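Long-range contact in phosphoribosylaminoimidazole-succinocarboxamide synthase (Pyrococcus horikoshii, PDB 4O84), which catalyses the ATP-dependent joining of L-aspartate to the carboxylate of 5-amino-1-(5-phosphoribosyl)imidazole-4-carboxylate, a step of de novo purine biosynthesis: residues L88-R93 with L176-D181. Numbering follows the deposited sequence.
Sequences LEVVVR and LEFGKD. With CD (cadmium ion), chain I; 5GP (guanosine-5'-monophosphate), chain J.
Val90 and Leu176 form an antiparallel, hydrogen-bonded pair. Val90 N donates to Leu176 O at 2.9 Å, nearly straight at 173° and in the carbonyl plane. Leu176 N returns a bond of 2.7 Å to Val90 O, tilted somewhat from that carbonyl's plane. Two residues along on each strand, a water joins them. Leu88 O accepts a hydrogen bond from the water, and Phe178 N gives one to it. Here the strands have moved apart, and the water spans the gap.

On the side of Val90 and Leu176, Phe178 turns the edge of its ring to the valine. Val90 CG2 lies 4.0 Å from Phe178 CD2, close to the ring plane. Val90 CG1 is anti to the backbone N (chi1 -178°), which places CG2 beside that N and at the ring. On the other face of the sheet, Glu177 CG rests 3.6 Å from Leu88 O. Its carboxylate and that of Glu89 come close, with OE2 of Glu89 4.2 Å from OE2 of Glu177. The like charges are probably eased by cadmium at Glu89 and by the salt bridge from Glu177 to Lys175.

Residues 88-93 also line the pocket that holds guanosine-5'-monophosphate. A cadmium ion bridges Glu89 OE1 and the guanine N7. Val91 packs its methyls against the ribose. Arg93 NH1 donates a hydrogen bond of 2.7 Å to phosphate O1P, at the guanidinium edge and in its plane, while its NH2 forms a salt bridge with Glu118. A leucine here would probably leave the phosphate without this charged partner and Glu118 without its mate.

The pair joins strands 84-93 and 169-180 of a larger antiparallel sheet. Helix 143-165 covers Val90 and Phe178 through Ile149. Strand 111-121 continues the sheet beyond 84-93, and strand 186-188 flanks 169-180.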
loop_
_atom_site.group_PDB
_atom_site.type_symbol
_atom_site.label_atom_id
_atom_site.label_comp_id
_atom_site.label_asym_id
_atom_site.label_seq_id
_atom_site.Cartn_x
_atom_site.Cartn_y
_atom_site.Cartn_z
ATOM N N LEU A 88 -2.343 -22.686 -13.014
ATOM C CA LEU A 88 -2.279 -22.214 -11.639
ATOM C C LEU A 88 -3.473 -21.389 -11.220
ATOM O O LEU A 88 -4.080 -20.688 -12.034
ATOM C CB LEU A 88 -1.016 -21.371 -11.420
ATOM C CG LEU A 88 0.340 -22.069 -11.596
ATOM C CD1 LEU A 88 1.440 -21.039 -11.450
ATOM C CD2 LEU A 88 0.528 -23.214 -10.589
ATOM N N GLU A 89 -3.805 -21.502 -9.940
ATOM C CA GLU A 89 -4.518 -20.455 -9.217
ATOM C C GLU A 89 -3.530 -19.883 -8.216
ATOM O O GLU A 89 -2.928 -20.609 -7.438
ATOM C CB GLU A 89 -5.753 -20.992 -8.512
ATOM C CG GLU A 89 -6.731 -21.651 -9.464
ATOM C CD GLU A 89 -8.037 -22.079 -8.812
ATOM O OE1 GLU A 89 -8.069 -22.326 -7.587
ATOM O OE2 GLU A 89 -9.035 -22.190 -9.548
ATOM N N VAL A 90 -3.325 -18.575 -8.288
ATOM C CA VAL A 90 -2.395 -17.892 -7.412
ATOM C C VAL A 90 -3.225 -17.048 -6.453
ATOM O O VAL A 90 -3.915 -16.115 -6.870
ATOM C CB VAL A 90 -1.405 -17.031 -8.212
ATOM C CG1 VAL A 90 -0.413 -16.350 -7.287
ATOM C CG2 VAL A 90 -0.690 -17.872 -9.274
ATOM N N VAL A 91 -3.147 -17.387 -5.170
ATOM C CA VAL A 91 -3.947 -16.746 -4.150
ATOM C C VAL A 91 -3.086 -15.878 -3.249
ATOM O O VAL A 91 -2.054 -16.324 -2.728
ATOM C CB VAL A 91 -4.758 -17.771 -3.309
ATOM C CG1 VAL A 91 -5.464 -17.086 -2.137
ATOM C CG2 VAL A 91 -5.788 -18.489 -4.179
ATOM N N VAL A 92 -3.512 -14.622 -3.095
ATOM C CA VAL A 92 -2.869 -13.683 -2.178
ATOM C C VAL A 92 -3.803 -13.390 -1.000
ATOM O O VAL A 92 -4.995 -13.057 -1.185
ATOM C CB VAL A 92 -2.479 -12.354 -2.874
ATOM C CG1 VAL A 92 -1.682 -11.468 -1.917
ATOM C CG2 VAL A 92 -1.657 -12.621 -4.123
ATOM N N ARG A 93 -3.251 -13.485 0.206
ATOM C CA ARG A 93 -4.043 -13.356 1.412
ATOM C C ARG A 93 -3.481 -12.239 2.303
ATOM O O ARG A 93 -2.282 -12.193 2.581
ATOM C CB ARG A 93 -4.111 -14.715 2.140
ATOM C CG ARG A 93 -4.217 -15.908 1.185
ATOM C CD ARG A 93 -4.489 -17.231 1.897
ATOM N NE ARG A 93 -5.874 -17.331 2.305
ATOM C CZ ARG A 93 -6.729 -18.260 1.884
ATOM N NH1 ARG A 93 -7.994 -18.234 2.305
ATOM N NH2 ARG A 93 -6.328 -19.226 1.073
ATOM N N LEU A 176 -5.799 -15.090 -8.556
ATOM C CA LEU A 176 -5.369 -14.614 -9.864
ATOM C C LEU A 176 -4.994 -15.802 -10.724
ATOM O O LEU A 176 -4.628 -16.881 -10.210
ATOM C CB LEU A 176 -4.154 -13.683 -9.741
ATOM C CG LEU A 176 -4.319 -12.368 -8.971
ATOM C CD1 LEU A 176 -3.017 -11.590 -8.958
ATOM C CD2 LEU A 176 -5.460 -11.525 -9.560
ATOM N N GLU A 177 -5.103 -15.598 -12.032
ATOM C CA GLU A 177 -4.564 -16.522 -13.010
ATOM C C GLU A 177 -3.739 -15.749 -14.040
ATOM O O GLU A 177 -3.938 -14.534 -14.260
ATOM C CB GLU A 177 -5.659 -17.346 -13.675
ATOM C CG GLU A 177 -6.499 -18.130 -12.669
ATOM C CD GLU A 177 -7.564 -19.019 -13.296
ATOM O OE1 GLU A 177 -7.445 -19.421 -14.479
ATOM O OE2 GLU A 177 -8.530 -19.336 -12.581
ATOM N N PHE A 178 -2.815 -16.478 -14.652
ATOM C CA PHE A 178 -1.754 -15.901 -15.447
ATOM C C PHE A 178 -1.531 -16.766 -16.672
ATOM O O PHE A 178 -1.762 -17.997 -16.649
ATOM C CB PHE A 178 -0.443 -15.865 -14.649
ATOM C CG PHE A 178 -0.411 -14.837 -13.557
ATOM C CD1 PHE A 178 -0.096 -13.510 -13.832
ATOM C CD2 PHE A 178 -0.670 -15.201 -12.241
ATOM C CE1 PHE A 178 -0.063 -12.568 -12.815
ATOM C CE2 PHE A 178 -0.634 -14.260 -11.217
ATOM C CZ PHE A 178 -0.322 -12.945 -11.505
ATOM N N GLY A 179 -1.070 -16.113 -17.733
ATOM C CA GLY A 179 -0.620 -16.792 -18.919
ATOM C C GLY A 179 0.576 -16.130 -19.578
ATOM O O GLY A 179 1.045 -15.055 -19.166
ATOM N N LYS A 180 1.058 -16.787 -20.628
ATOM C CA LYS A 180 2.193 -16.298 -21.394
ATOM C C LYS A 180 1.743 -15.792 -22.750
ATOM O O LYS A 180 1.023 -16.496 -23.461
ATOM C CB LYS A 180 3.237 -17.412 -21.559
ATOM C CG LYS A 180 4.571 -17.076 -20.927
ATOM C CD LYS A 180 5.503 -18.272 -20.899
ATOM C CE LYS A 180 6.855 -17.875 -20.330
ATOM N NZ LYS A 180 7.829 -19.007 -20.297
ATOM N N ASP A 181 2.163 -14.578 -23.106
ATOM C CA ASP A 181 1.869 -14.014 -24.427
ATOM C C ASP A 181 2.920 -14.429 -25.471
ATOM O O ASP A 181 3.851 -15.178 -25.158
ATOM C CB ASP A 181 1.713 -12.490 -24.357
ATOM C CG ASP A 181 3.021 -11.771 -24.091
ATOM O OD1 ASP A 181 2.961 -10.570 -23.773
ATOM O OD2 ASP A 181 4.103 -12.393 -24.197
HETATM CD CD CD I . -9.044 -22.657 -5.486
HETATM P P 5GP J . -10.118 -20.334 -0.060
HETATM O O1P 5GP J . -10.042 -19.710 1.318
HETATM O O2P 5GP J . -11.441 -21.022 -0.291
HETATM O O3P 5GP J . -8.887 -21.127 -0.431
HETATM O "O5'" 5GP J . -10.086 -19.156 -1.188
HETATM C "C5'" 5GP J . -9.157 -18.056 -1.213
HETATM C "C4'" 5GP J . -9.574 -16.904 -2.152
HETATM O "O4'" 5GP J . -9.390 -17.251 -3.523
HETATM C "C3'" 5GP J . -11.043 -16.488 -2.060
HETATM O "O3'" 5GP J . -11.141 -15.088 -2.376
HETATM C "C2'" 5GP J . -11.735 -17.277 -3.146
HETATM O "O2'" 5GP J . -12.924 -16.622 -3.619
HETATM C "C1'" 5GP J . -10.644 -17.351 -4.207
HETATM N N9 5GP J . -10.735 -18.628 -4.944
HETATM C C8 5GP J . -9.969 -19.720 -4.742
HETATM N N7 5GP J . -10.315 -20.715 -5.598
HETATM C C5 5GP J . -11.329 -20.274 -6.355
HETATM C C6 5GP J . -12.160 -20.818 -7.457
HETATM O O6 5GP J . -11.973 -21.978 -7.872
HETATM N N1 5GP J . -13.110 -20.024 -7.990
HETATM C C2 5GP J . -13.327 -18.761 -7.565
HETATM N N2 5GP J . -14.318 -18.037 -8.163
HETATM N N3 5GP J . -12.593 -18.195 -6.555
HETATM C C4 5GP J . -11.604 -18.888 -5.929
HETATM O O HOH W 1 -2.685 -19.255 -13.880
#